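Local coordinates for RagB/SusD domain protein (Flavobacterium johnsoniae, PDB 5J90), which binds chitin as a SusD-like outer-membrane lipoprotein and probably presents captured chains to a partner transporter for uptake, at residues A[61-66]-A[427-432]; A[262-267]-A[307-312]; A[267-272]-A[446-451]; A[284-289]-A[319-324]; A[291-296]-A[313-318]. All coordinates share one frame; numbering follows the deposited sequence.

In the fold
Contact 1 is the buried hub, its centre about 9 Å from that of the chain. The other four lie farther out; the centre of contact 5 is about 26 Å from that of the chain. Strands 64-65 and 266-267 pair, so contacts 1 and 2 share one small sheet; A65 O meets R266 N at 2.8 Å. Contact 3 follows directly on strand 266-267 and sits about 10 Å from contact 1, centre to centre; S268 OG lies 2.6 Å from G62 O. F429 of contact 1 packs on Y286, F287 and V321 of contact 4. The loop 313-324 runs through contacts 5 and 4, and S316 O meets M267 N at 2.9 Å.

Contact 1. Residues A[61-66]-A[427-432]; sequences SGYMAT and AGFPEG
Y63 lies along the backbone of G428 to G432, with F429 over one face of its ring. Its CG is anti to the carbonyl carbon (chi1 -83°), which sends the ring across this bend. Y63 CB touches F429 CD2 at 4.0 Å. The edge of F429 points at the face of Y63: a T-shaped pair, centroids 5.4 Å apart and planes at 66°. Farther out, Y63 CD2 reaches P430 C at 3.6 Å; the peptide bond between F429 and P430 is cis. Y63 CE2 packs against E431 O at 3.5 Å. At the tip, Y63 OH donates a hydrogen bond to W425 O. Y63 OH also accepts from a water at 2.9 Å, and that water donates a second bond to E431 O. At the root, Y63 N donates to S61 OG, forming an ST turn. Alongside, M64 bends at its sulfur and brings CE to 3.8 Å from P430 CB. A phenylalanine in place of Y63 would probably leave W425 O and the bridging water without their hydroxyl partner. The contact joins the chain at the start of strand 64-65 to the link between helices 413-428 and 432-442. M271 of helix 269-277 and A435 of helix 432-442 also touch Y63.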
# COMPACT_ATOMS: atom_id res chain seq x y z
N SER A 61 8.56 10.81 -15.68
CA SER A 61 7.90 9.92 -16.63
C SER A 61 8.85 9.30 -17.64
O SER A 61 8.48 8.36 -18.34
CB SER A 61 6.85 10.70 -17.43
OG SER A 61 7.49 11.72 -18.20
N GLY A 62 10.05 9.87 -17.77
CA GLY A 62 10.95 9.47 -18.84
C GLY A 62 10.75 10.19 -20.16
O GLY A 62 11.41 9.86 -21.15
N TYR A 63 9.85 11.17 -20.22
CA TYR A 63 9.60 11.89 -21.47
C TYR A 63 10.68 12.91 -21.82
O TYR A 63 11.03 13.05 -23.00
CB TYR A 63 8.28 12.63 -21.37
CG TYR A 63 7.04 11.81 -21.66
CD1 TYR A 63 7.11 10.45 -22.00
CD2 TYR A 63 5.78 12.40 -21.62
CE1 TYR A 63 5.95 9.71 -22.29
CE2 TYR A 63 4.63 11.68 -21.90
CZ TYR A 63 4.71 10.34 -22.23
OH TYR A 63 3.56 9.64 -22.52
N MET A 64 11.18 13.63 -20.83
CA MET A 64 12.05 14.79 -21.05
C MET A 64 13.10 14.86 -19.97
O MET A 64 12.96 14.22 -18.91
CB MET A 64 11.22 16.08 -21.07
CG MET A 64 10.22 16.13 -22.23
SD MET A 64 9.10 17.54 -22.23
CE MET A 64 7.56 16.74 -21.76
N ALA A 65 14.17 15.62 -20.21
CA ALA A 65 15.24 15.78 -19.23
C ALA A 65 15.86 17.15 -19.35
O ALA A 65 15.90 17.73 -20.44
CB ALA A 65 16.30 14.71 -19.42
N THR A 66 16.32 17.69 -18.22
CA THR A 66 16.94 19.01 -18.25
C THR A 66 18.47 18.94 -18.39
O THR A 66 19.11 18.06 -17.81
CB THR A 66 16.57 19.84 -17.00
OG1 THR A 66 17.09 21.17 -17.16
CG2 THR A 66 17.16 19.22 -15.74
N ALA A 427 2.55 7.13 -27.29
CA ALA A 427 1.42 7.89 -27.82
C ALA A 427 1.07 9.13 -27.00
O ALA A 427 0.57 10.12 -27.56
CB ALA A 427 0.19 6.98 -27.96
N GLY A 428 1.31 9.09 -25.69
CA GLY A 428 0.88 10.17 -24.81
C GLY A 428 1.83 11.35 -24.70
O GLY A 428 1.50 12.33 -24.06
N PHE A 429 3.01 11.25 -25.33
CA PHE A 429 3.97 12.35 -25.31
C PHE A 429 3.29 13.61 -25.86
O PHE A 429 2.55 13.52 -26.84
CB PHE A 429 5.19 11.98 -26.16
CG PHE A 429 6.25 13.04 -26.19
CD1 PHE A 429 6.30 13.97 -27.22
CD2 PHE A 429 7.20 13.11 -25.18
CE1 PHE A 429 7.27 14.95 -27.25
CE2 PHE A 429 8.18 14.10 -25.20
CZ PHE A 429 8.21 15.02 -26.24
N PRO A 430 3.55 14.78 -25.24
CA PRO A 430 4.48 15.12 -24.15
C PRO A 430 3.81 15.24 -22.77
O PRO A 430 4.34 15.92 -21.89
CB PRO A 430 4.98 16.50 -24.58
CG PRO A 430 3.74 17.13 -25.14
CD PRO A 430 2.96 16.01 -25.82
N GLU A 431 2.66 14.59 -22.58
CA GLU A 431 1.90 14.76 -21.33
C GLU A 431 2.43 13.84 -20.19
O GLU A 431 1.93 12.74 -19.96
CB GLU A 431 0.41 14.54 -21.59
CG GLU A 431 -0.52 15.29 -20.63
CD GLU A 431 -0.31 14.87 -19.18
OE1 GLU A 431 -0.90 13.85 -18.75
OE2 GLU A 431 0.46 15.55 -18.47
N GLY A 432 3.43 14.34 -19.49
CA GLY A 432 4.16 13.52 -18.54
C GLY A 432 3.41 13.05 -17.32
O GLY A 432 3.78 12.03 -16.75
O HOH W 1 1.03 10.41 -21.26

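Contact 2. Residues A[262-267]-A[307-312]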
# COMPACT_ATOMS: atom_id res chain seq x y z
N TRP A 262 14.67 28.79 -23.93
CA TRP A 262 15.48 28.74 -22.71
C TRP A 262 16.47 27.60 -22.69
O TRP A 262 17.40 27.60 -21.87
CB TRP A 262 14.59 28.63 -21.47
CG TRP A 262 13.58 29.71 -21.32
CD1 TRP A 262 13.51 30.89 -22.02
CD2 TRP A 262 12.48 29.72 -20.41
NE1 TRP A 262 12.43 31.62 -21.59
CE2 TRP A 262 11.78 30.92 -20.60
CE3 TRP A 262 12.01 28.82 -19.45
CZ2 TRP A 262 10.64 31.26 -19.87
CZ3 TRP A 262 10.88 29.15 -18.72
CH2 TRP A 262 10.21 30.36 -18.93
N LEU A 263 16.27 26.61 -23.56
CA LEU A 263 17.08 25.39 -23.57
C LEU A 263 17.10 24.70 -22.20
O LEU A 263 18.11 24.10 -21.82
CB LEU A 263 18.51 25.70 -24.02
CG LEU A 263 18.67 26.44 -25.36
CD1 LEU A 263 20.16 26.65 -25.65
CD2 LEU A 263 18.00 25.71 -26.51
N ASP A 264 15.99 24.78 -21.48
CA ASP A 264 15.91 24.22 -20.13
C ASP A 264 15.33 22.81 -20.10
O ASP A 264 15.27 22.17 -19.04
CB ASP A 264 15.09 25.12 -19.22
CG ASP A 264 15.92 26.13 -18.47
OD1 ASP A 264 17.18 26.02 -18.46
OD2 ASP A 264 15.31 27.03 -17.86
N ILE A 265 14.87 22.33 -21.24
CA ILE A 265 14.37 20.95 -21.33
C ILE A 265 14.71 20.39 -22.71
O ILE A 265 14.72 21.12 -23.72
CB ILE A 265 12.84 20.86 -21.01
CG1 ILE A 265 12.43 19.43 -20.61
CG2 ILE A 265 11.98 21.36 -22.16
CD1 ILE A 265 12.93 19.04 -19.22
N ARG A 266 15.03 19.10 -22.73
CA ARG A 266 15.48 18.40 -23.93
C ARG A 266 14.82 17.03 -24.03
O ARG A 266 14.20 16.55 -23.07
CB ARG A 266 17.00 18.19 -23.89
CG ARG A 266 17.87 19.45 -23.73
CD ARG A 266 18.11 20.20 -25.05
NE ARG A 266 16.99 21.06 -25.39
CZ ARG A 266 16.98 21.92 -26.40
NH1 ARG A 266 18.04 22.06 -27.19
NH2 ARG A 266 15.90 22.66 -26.62
N MET A 267 14.96 16.39 -25.19
CA MET A 267 14.67 14.97 -25.33
C MET A 267 15.36 14.18 -24.21
O MET A 267 16.49 14.51 -23.82
CB MET A 267 15.20 14.49 -26.68
CG MET A 267 14.91 13.04 -27.01
SD MET A 267 15.74 12.61 -28.56
CE MET A 267 14.90 11.09 -28.97
N SER A 307 28.10 19.33 -14.95
CA SER A 307 29.21 20.27 -14.78
C SER A 307 28.80 21.66 -15.25
O SER A 307 28.92 22.63 -14.52
CB SER A 307 30.43 19.78 -15.55
OG SER A 307 31.53 20.65 -15.36
N GLY A 308 28.30 21.73 -16.48
CA GLY A 308 27.80 22.97 -17.03
C GLY A 308 26.64 22.71 -17.98
O GLY A 308 26.58 21.66 -18.62
N LYS A 309 25.72 23.67 -18.06
CA LYS A 309 24.54 23.54 -18.92
C LYS A 309 24.92 23.31 -20.38
O LYS A 309 24.21 22.61 -21.11
CB LYS A 309 23.68 24.79 -18.81
CG LYS A 309 22.41 24.75 -19.65
CD LYS A 309 21.58 26.00 -19.45
CE LYS A 309 20.37 25.99 -20.37
NZ LYS A 309 19.53 27.19 -20.15
N SER A 310 26.02 23.90 -20.81
CA SER A 310 26.43 23.79 -22.21
C SER A 310 26.80 22.35 -22.59
O SER A 310 26.83 22.01 -23.76
CB SER A 310 27.59 24.74 -22.51
OG SER A 310 28.73 24.39 -21.74
N ASP A 311 27.05 21.51 -21.59
CA ASP A 311 27.40 20.12 -21.86
C ASP A 311 26.25 19.35 -22.52
O ASP A 311 26.49 18.39 -23.26
CB ASP A 311 27.82 19.40 -20.58
CG ASP A 311 29.14 19.91 -20.02
OD1 ASP A 311 29.92 20.51 -20.79
OD2 ASP A 311 29.39 19.70 -18.82
N HIS A 312 25.01 19.75 -22.25
CA HIS A 312 23.86 19.04 -22.79
C HIS A 312 22.80 19.92 -23.46
O HIS A 312 21.84 19.39 -24.04
CB HIS A 312 23.20 18.17 -21.71
CG HIS A 312 24.09 17.10 -21.16
ND1 HIS A 312 24.85 17.28 -20.02
CD2 HIS A 312 24.38 15.86 -21.61
CE1 HIS A 312 25.55 16.19 -19.79
NE2 HIS A 312 25.28 15.31 -20.74
O HOH W 2 18.74 28.00 -17.35
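The carboxylate of D264 is met from above its plane by K309 NZ, in a salt bridge of 3.1 Å to OD1. The guanidinium of R266 has L263 CA 4.2 Å above one face. I265 O lies in that guanidinium plane and takes the R266 NE bond at 2.8 Å, above its own carbonyl plane. The ring of H312 meets those of F315 and F392 at a slant. K309 is fully extended, and its NZ also reaches W262 O at 2.8 Å, nearly along the C=O axis (171°). A water accepts from K309 NZ and donates to D264 OD1, closing a small triangle. The W262-D264 part is the turn after helix 255-261, where L263 takes positive phi. It leads into strand 266-267, half of a two-stranded antiparallel sheet in this largely helical SusD-type fold. A leucine in place of K309 would probably leave D264 without its salt-bridge mate and W262 O without this donor. K309 CE lies 3.3 Å from L263 O, which is buried here with no polar partner in the model. R266 CD packs on H312 O at 3.9 Å, while H312 NE2 is hydrogen-bonded to D389 OD2. D264 OD1 is also bonded to T68 OG1, and OD2 to Q50 NE2.

Contact 3. Residues A[267-272]-A[446-451]; sequences MSADME and KLFPVL
The side chains of D270 and F448 pass each other head to tail, with carboxylate and ring planes only 20° apart. D270 sits in the first turn of helix 269-277, where the N-cap S268 OG accepts from M271 N at 3.0 Å. A chi1 of -71° sets D270 CG beside the backbone N, and the side chain reaches 446-451, in the irregular loop after helix 432-442. D270 OD1 accepts from F448 N at 2.8 Å through its syn lone pair, and the bond is fairly straight (161°). L447 crosses D270 at about a right angle and lays CD2 against the carboxylate carbon CG at 3.6 Å. F448 CD2 comes 3.2 Å from D270 OD1, and also packs on the helix start, 3.9 Å from A269 CB. A269 O lies at the edge of this ring, near its plane. Two waters also donate to the carboxylate: one bridges OD1 to K446 O, the other OD2 to F448 O. The carboxylate thus bonds K446 and F448, directly or through water; L447 between them only packs on it. The nearby helix start would probably stabilise its negative charge. The water on D270 OD1 also stands 4.2 Å above the F448 ring, over its centre.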
# COMPACT_ATOMS: atom_id res chain seq x y z
N MET A 267 14.96 16.39 -25.19
CA MET A 267 14.67 14.97 -25.33
C MET A 267 15.36 14.18 -24.21
O MET A 267 16.49 14.51 -23.82
CB MET A 267 15.20 14.49 -26.68
CG MET A 267 14.91 13.04 -27.01
SD MET A 267 15.74 12.61 -28.56
CE MET A 267 14.90 11.09 -28.97
N SER A 268 14.70 13.15 -23.70
CA SER A 268 15.29 12.31 -22.65
C SER A 268 16.05 11.11 -23.20
O SER A 268 15.83 10.69 -24.34
CB SER A 268 14.19 11.78 -21.73
OG SER A 268 13.41 10.84 -22.45
N ALA A 269 16.90 10.53 -22.37
CA ALA A 269 17.58 9.29 -22.72
C ALA A 269 16.62 8.12 -22.91
O ALA A 269 16.83 7.29 -23.78
CB ALA A 269 18.63 8.95 -21.67
N ASP A 270 15.55 8.05 -22.11
CA ASP A 270 14.58 6.98 -22.31
C ASP A 270 13.88 7.08 -23.66
O ASP A 270 13.67 6.08 -24.35
CB ASP A 270 13.52 6.97 -21.19
CG ASP A 270 14.07 6.52 -19.86
OD1 ASP A 270 14.61 5.40 -19.76
OD2 ASP A 270 13.96 7.30 -18.89
N MET A 271 13.51 8.30 -24.05
CA MET A 271 12.89 8.51 -25.35
C MET A 271 13.86 8.14 -26.48
O MET A 271 13.45 7.53 -27.46
CB MET A 271 12.38 9.94 -25.49
CG MET A 271 10.96 10.13 -24.97
SD MET A 271 9.81 9.44 -26.15
CE MET A 271 8.28 9.50 -25.22
N GLU A 272 15.13 8.49 -26.33
CA GLU A 272 16.10 8.11 -27.36
C GLU A 272 16.19 6.59 -27.45
O GLU A 272 16.08 6.02 -28.53
CB GLU A 272 17.49 8.70 -27.09
CG GLU A 272 18.45 8.36 -28.22
CD GLU A 272 19.90 8.75 -27.96
OE1 GLU A 272 20.17 9.76 -27.28
OE2 GLU A 272 20.79 8.03 -28.48
N LYS A 446 10.02 0.20 -18.87
CA LYS A 446 11.22 0.24 -18.05
C LYS A 446 11.99 1.53 -18.36
O LYS A 446 12.15 1.88 -19.53
CB LYS A 446 12.11 -0.98 -18.31
CG LYS A 446 11.41 -2.33 -18.19
CD LYS A 446 10.82 -2.56 -16.81
CE LYS A 446 11.89 -2.71 -15.75
NZ LYS A 446 11.32 -3.23 -14.46
N LEU A 447 12.44 2.22 -17.32
CA LEU A 447 13.16 3.49 -17.44
C LEU A 447 14.55 3.41 -16.83
O LEU A 447 14.80 2.63 -15.91
CB LEU A 447 12.37 4.61 -16.75
CG LEU A 447 10.94 4.88 -17.25
CD1 LEU A 447 10.27 5.95 -16.39
CD2 LEU A 447 10.93 5.28 -18.73
N PHE A 448 15.47 4.22 -17.33
CA PHE A 448 16.82 4.25 -16.75
C PHE A 448 16.78 4.84 -15.34
O PHE A 448 16.25 5.93 -15.12
CB PHE A 448 17.77 5.10 -17.61
CG PHE A 448 17.97 4.58 -19.01
CD1 PHE A 448 18.31 3.25 -19.23
CD2 PHE A 448 17.84 5.42 -20.09
CE1 PHE A 448 18.50 2.77 -20.51
CE2 PHE A 448 18.03 4.95 -21.38
CZ PHE A 448 18.36 3.63 -21.59
N PRO A 449 17.38 4.13 -14.36
CA PRO A 449 17.43 4.66 -13.00
C PRO A 449 18.34 5.88 -12.88
O PRO A 449 19.28 6.04 -13.66
CB PRO A 449 18.00 3.49 -12.19
CG PRO A 449 18.76 2.67 -13.20
CD PRO A 449 17.93 2.77 -14.45
N VAL A 450 18.06 6.76 -11.93
CA VAL A 450 18.94 7.91 -11.72
C VAL A 450 20.32 7.44 -11.25
O VAL A 450 20.45 6.36 -10.69
CB VAL A 450 18.36 8.94 -10.71
CG1 VAL A 450 17.04 9.51 -11.23
CG2 VAL A 450 18.20 8.34 -9.31
N LEU A 451 21.33 8.26 -11.51
CA LEU A 451 22.70 7.98 -11.08
C LEU A 451 23.04 8.74 -9.81
O LEU A 451 23.96 8.37 -9.09
CB LEU A 451 23.69 8.35 -12.18
CG LEU A 451 23.55 7.51 -13.44
CD1 LEU A 451 24.49 8.00 -14.54
CD2 LEU A 451 23.79 6.04 -13.13
O HOH W 3 14.09 3.11 -21.25
O HOH W 4 14.54 7.69 -16.34

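Contact 4. Residues A[284-289]-A[319-324]; sequences ASYFDT and GAVVRS
Two backbone bonds join the end of helix 283-286 to the 3-10 turn 320-322: G319 N donates to Y286 O at 2.8 Å, and V321 N to S285 O at 3.1 Å. The two chains come so close at G319 that a CB there would run into S285 O and F287 N. Next to it, D288 and R323 form a salt bridge. R323 meets the carboxylate head-on: NH2 bonds D288 OD1 and NH1 bonds OD2, both at 2.9 Å and both on syn lone pairs. The NH2 bond is nearly straight (177°); the other is tilted from the guanidinium plane. A bend at chi3 (-78°) folds the R323 chain back, and G319 C and A320 N lie 3.4 Å from the guanidinium plane on one face, toward its rim. D288 OD1 also lies 2.8 Å from a water that accepts from A320 N. On the other flank, V321 CG1 touches S285 OG at 3.7 Å and Y286 CD1 at 3.9 Å. Y286 leads inward, where its ring stacks on F429 and its OH bonds I426 O of helix 413-428. F287 packs on M271 and M275 of helix 269-277. R323 touches S260 of helix 255-261, and V321 and Y286 reach R368 of helix 353-368.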
# COMPACT_ATOMS: atom_id res chain seq x y z
N ALA A 284 10.20 12.26 -35.29
CA ALA A 284 10.50 13.48 -36.04
C ALA A 284 9.65 14.66 -35.62
O ALA A 284 10.11 15.80 -35.66
CB ALA A 284 10.38 13.22 -37.53
N SER A 285 8.40 14.42 -35.23
CA SER A 285 7.57 15.51 -34.76
C SER A 285 7.67 15.68 -33.24
O SER A 285 7.42 16.76 -32.73
CB SER A 285 6.11 15.35 -35.19
OG SER A 285 5.52 14.19 -34.63
N TYR A 286 8.06 14.62 -32.54
CA TYR A 286 8.22 14.71 -31.08
C TYR A 286 9.43 15.55 -30.70
O TYR A 286 9.40 16.28 -29.70
CB TYR A 286 8.37 13.31 -30.45
CG TYR A 286 7.10 12.50 -30.30
CD1 TYR A 286 5.93 12.86 -30.96
CD2 TYR A 286 7.09 11.38 -29.49
CE1 TYR A 286 4.77 12.11 -30.80
CE2 TYR A 286 5.94 10.62 -29.34
CZ TYR A 286 4.79 10.99 -29.99
OH TYR A 286 3.64 10.25 -29.84
N PHE A 287 10.50 15.43 -31.49
CA PHE A 287 11.79 16.03 -31.17
C PHE A 287 12.44 16.67 -32.39
O PHE A 287 12.11 16.33 -33.52
CB PHE A 287 12.73 14.98 -30.58
CG PHE A 287 12.14 14.27 -29.39
CD1 PHE A 287 11.99 14.94 -28.20
CD2 PHE A 287 11.72 12.95 -29.48
CE1 PHE A 287 11.43 14.32 -27.09
CE2 PHE A 287 11.15 12.32 -28.38
CZ PHE A 287 11.01 13.00 -27.18
N ASP A 288 13.34 17.62 -32.14
CA ASP A 288 14.15 18.21 -33.20
C ASP A 288 15.51 17.53 -33.22
O ASP A 288 16.01 17.08 -32.19
CB ASP A 288 14.36 19.71 -32.97
CG ASP A 288 13.08 20.52 -33.11
OD1 ASP A 288 12.18 20.12 -33.86
OD2 ASP A 288 12.99 21.58 -32.46
N THR A 289 16.13 17.47 -34.39
CA THR A 289 17.50 16.97 -34.45
C THR A 289 18.43 17.89 -33.67
O THR A 289 18.19 19.10 -33.56
CB THR A 289 18.00 16.78 -35.90
OG1 THR A 289 17.87 18.01 -36.62
CG2 THR A 289 17.20 15.70 -36.59
N GLY A 319 10.07 18.94 -30.07
CA GLY A 319 9.79 19.24 -31.46
C GLY A 319 8.45 19.90 -31.77
O GLY A 319 7.82 20.53 -30.91
N ALA A 320 8.03 19.74 -33.02
CA ALA A 320 6.87 20.44 -33.55
C ALA A 320 5.57 20.21 -32.79
O ALA A 320 4.66 21.04 -32.84
CB ALA A 320 6.69 20.13 -35.04
N VAL A 321 5.46 19.08 -32.08
CA VAL A 321 4.22 18.78 -31.36
C VAL A 321 3.89 19.83 -30.30
O VAL A 321 2.72 20.00 -29.95
CB VAL A 321 4.19 17.36 -30.73
CG1 VAL A 321 4.21 16.29 -31.82
CG2 VAL A 321 5.31 17.17 -29.72
N VAL A 322 4.90 20.53 -29.78
CA VAL A 322 4.64 21.60 -28.82
C VAL A 322 4.59 22.99 -29.45
O VAL A 322 4.26 23.96 -28.77
CB VAL A 322 5.63 21.60 -27.63
CG1 VAL A 322 5.53 20.27 -26.87
CG2 VAL A 322 7.05 21.89 -28.08
N ARG A 323 4.90 23.08 -30.74
CA ARG A 323 4.82 24.36 -31.44
C ARG A 323 3.42 24.51 -32.03
O ARG A 323 3.21 24.47 -33.24
CB ARG A 323 5.94 24.49 -32.49
CG ARG A 323 7.32 24.45 -31.83
CD ARG A 323 8.45 24.89 -32.77
NE ARG A 323 8.85 23.86 -33.72
CZ ARG A 323 9.78 22.95 -33.49
NH1 ARG A 323 10.39 22.89 -32.31
NH2 ARG A 323 10.10 22.07 -34.43
N SER A 324 2.46 24.67 -31.12
CA SER A 324 1.05 24.59 -31.44
C SER A 324 0.26 25.31 -30.35
O SER A 324 0.69 25.37 -29.19
CB SER A 324 0.62 23.12 -31.47
OG SER A 324 -0.75 23.00 -31.75
O HOH W 5 10.12 18.40 -34.69

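Contact 5. Residues A[291-296]-A[313-318]; sequences KQFPNE and QDFSGI
This is a loop-to-loop contact at the periphery of the chain, between two parts of the long connection from helix 283-286 to strand 326-328. A backbone bond joins them: Q292 N donates to D314 O at 3.0 Å. S290 OG bonds the same carbonyl oxygen. The aromatic part is F293 against F315. The edge of F293 points at the face of F315, with F293 CE2 3.8 Å from F315 CE1 and the planes at 89°, a clean T-shaped pair. Q292 CG lies over one face of F293, and the Q292 chain runs alongside F315. CG is anti to the backbone N (chi1 -176°), and the chain stays extended. That brings Q292 OE1 to 3.6 Å from F315 CE1. A water donates to Q292 OE1 at 2.7 Å and accepts from D314 N. A second water accepts from K291 N at 3.0 Å and lies near F315 O. After F293 the chain reverses in a type II beta turn to E296, with N295 at positive phi. S316 OG is held by D288 O and K298 N, outside the contact. K291 lies beside D314 and touches OD1 with CD, but its chain bends at the end and leaves NZ 5.7 Å from that oxygen. Any attraction between the two charges is therefore probably long-range, and the grip rests on ring packing, backbone bonding and water.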
# COMPACT_ATOMS: atom_id res chain seq x y z
N LYS A 291 21.55 20.14 -32.26
CA LYS A 291 22.47 21.15 -32.79
C LYS A 291 23.91 20.65 -32.68
O LYS A 291 24.72 20.86 -33.59
CB LYS A 291 22.32 22.47 -32.03
CG LYS A 291 23.28 23.58 -32.44
CD LYS A 291 23.07 24.81 -31.57
CE LYS A 291 23.94 25.98 -32.00
NZ LYS A 291 23.56 26.47 -33.35
N GLN A 292 24.22 19.98 -31.58
CA GLN A 292 25.57 19.48 -31.32
C GLN A 292 25.92 18.29 -32.21
O GLN A 292 27.07 18.13 -32.63
CB GLN A 292 25.71 19.07 -29.85
CG GLN A 292 27.10 18.61 -29.45
CD GLN A 292 27.20 18.30 -27.97
OE1 GLN A 292 26.34 18.68 -27.18
NE2 GLN A 292 28.26 17.58 -27.58
N PHE A 293 24.92 17.46 -32.47
CA PHE A 293 25.08 16.26 -33.28
C PHE A 293 24.14 16.36 -34.48
O PHE A 293 23.06 15.78 -34.47
CB PHE A 293 24.76 15.02 -32.44
CG PHE A 293 25.57 14.92 -31.18
CD1 PHE A 293 26.88 14.47 -31.21
CD2 PHE A 293 25.02 15.26 -29.95
CE1 PHE A 293 27.62 14.38 -30.05
CE2 PHE A 293 25.76 15.16 -28.79
CZ PHE A 293 27.06 14.72 -28.84
N PRO A 294 24.55 17.12 -35.51
CA PRO A 294 23.66 17.43 -36.63
C PRO A 294 22.94 16.23 -37.22
O PRO A 294 23.55 15.18 -37.46
CB PRO A 294 24.62 18.04 -37.67
CG PRO A 294 25.68 18.67 -36.84
CD PRO A 294 25.87 17.75 -35.66
N ASN A 295 21.64 16.39 -37.43
CA ASN A 295 20.78 15.37 -38.04
C ASN A 295 20.56 14.12 -37.20
O ASN A 295 20.04 13.13 -37.69
CB ASN A 295 21.30 15.00 -39.44
CG ASN A 295 21.48 16.21 -40.33
OD1 ASN A 295 22.57 16.45 -40.84
ND2 ASN A 295 20.41 16.97 -40.52
N GLU A 296 20.95 14.18 -35.93
CA GLU A 296 20.74 13.07 -35.01
C GLU A 296 19.76 13.44 -33.90
O GLU A 296 19.67 14.60 -33.50
CB GLU A 296 22.06 12.62 -34.38
CG GLU A 296 23.07 12.02 -35.35
CD GLU A 296 24.31 11.48 -34.66
OE1 GLU A 296 24.16 10.80 -33.62
OE2 GLU A 296 25.43 11.74 -35.14
N GLN A 313 22.96 21.24 -23.40
CA GLN A 313 21.91 22.12 -23.90
C GLN A 313 21.68 21.99 -25.40
O GLN A 313 20.62 22.36 -25.91
CB GLN A 313 22.19 23.58 -23.55
CG GLN A 313 23.26 24.22 -24.42
CD GLN A 313 23.68 25.57 -23.91
OE1 GLN A 313 23.24 26.01 -22.85
NE2 GLN A 313 24.54 26.25 -24.66
N ASP A 314 22.69 21.50 -26.12
CA ASP A 314 22.59 21.36 -27.56
C ASP A 314 22.25 19.94 -28.02
O ASP A 314 22.35 19.62 -29.20
CB ASP A 314 23.86 21.88 -28.25
CG ASP A 314 23.95 23.40 -28.22
OD1 ASP A 314 22.89 24.07 -28.17
OD2 ASP A 314 25.08 23.93 -28.26
N PHE A 315 21.80 19.11 -27.08
CA PHE A 315 21.15 17.85 -27.43
C PHE A 315 19.77 18.16 -28.05
O PHE A 315 19.40 19.33 -28.20
CB PHE A 315 21.00 16.96 -26.19
CG PHE A 315 22.26 16.20 -25.82
CD1 PHE A 315 23.48 16.85 -25.69
CD2 PHE A 315 22.21 14.83 -25.59
CE1 PHE A 315 24.62 16.14 -25.35
CE2 PHE A 315 23.36 14.12 -25.25
CZ PHE A 315 24.57 14.78 -25.13
N SER A 316 19.00 17.14 -28.42
CA SER A 316 17.73 17.36 -29.12
C SER A 316 16.70 18.14 -28.31
O SER A 316 16.45 17.85 -27.14
CB SER A 316 17.11 16.04 -29.59
OG SER A 316 17.80 15.51 -30.71
N GLY A 317 16.07 19.13 -28.95
CA GLY A 317 15.00 19.87 -28.32
C GLY A 317 13.65 19.18 -28.50
O GLY A 317 13.53 18.22 -29.26
N ILE A 318 12.64 19.68 -27.79
CA ILE A 318 11.28 19.20 -27.98
C ILE A 318 10.78 19.76 -29.31
O ILE A 318 11.05 20.92 -29.65
CB ILE A 318 10.36 19.63 -26.82
CG1 ILE A 318 11.02 19.33 -25.46
CG2 ILE A 318 9.00 18.96 -26.95
CD1 ILE A 318 11.47 17.89 -25.28
O HOH W 6 19.68 21.26 -30.17
O HOH W 7 25.17 20.51 -25.54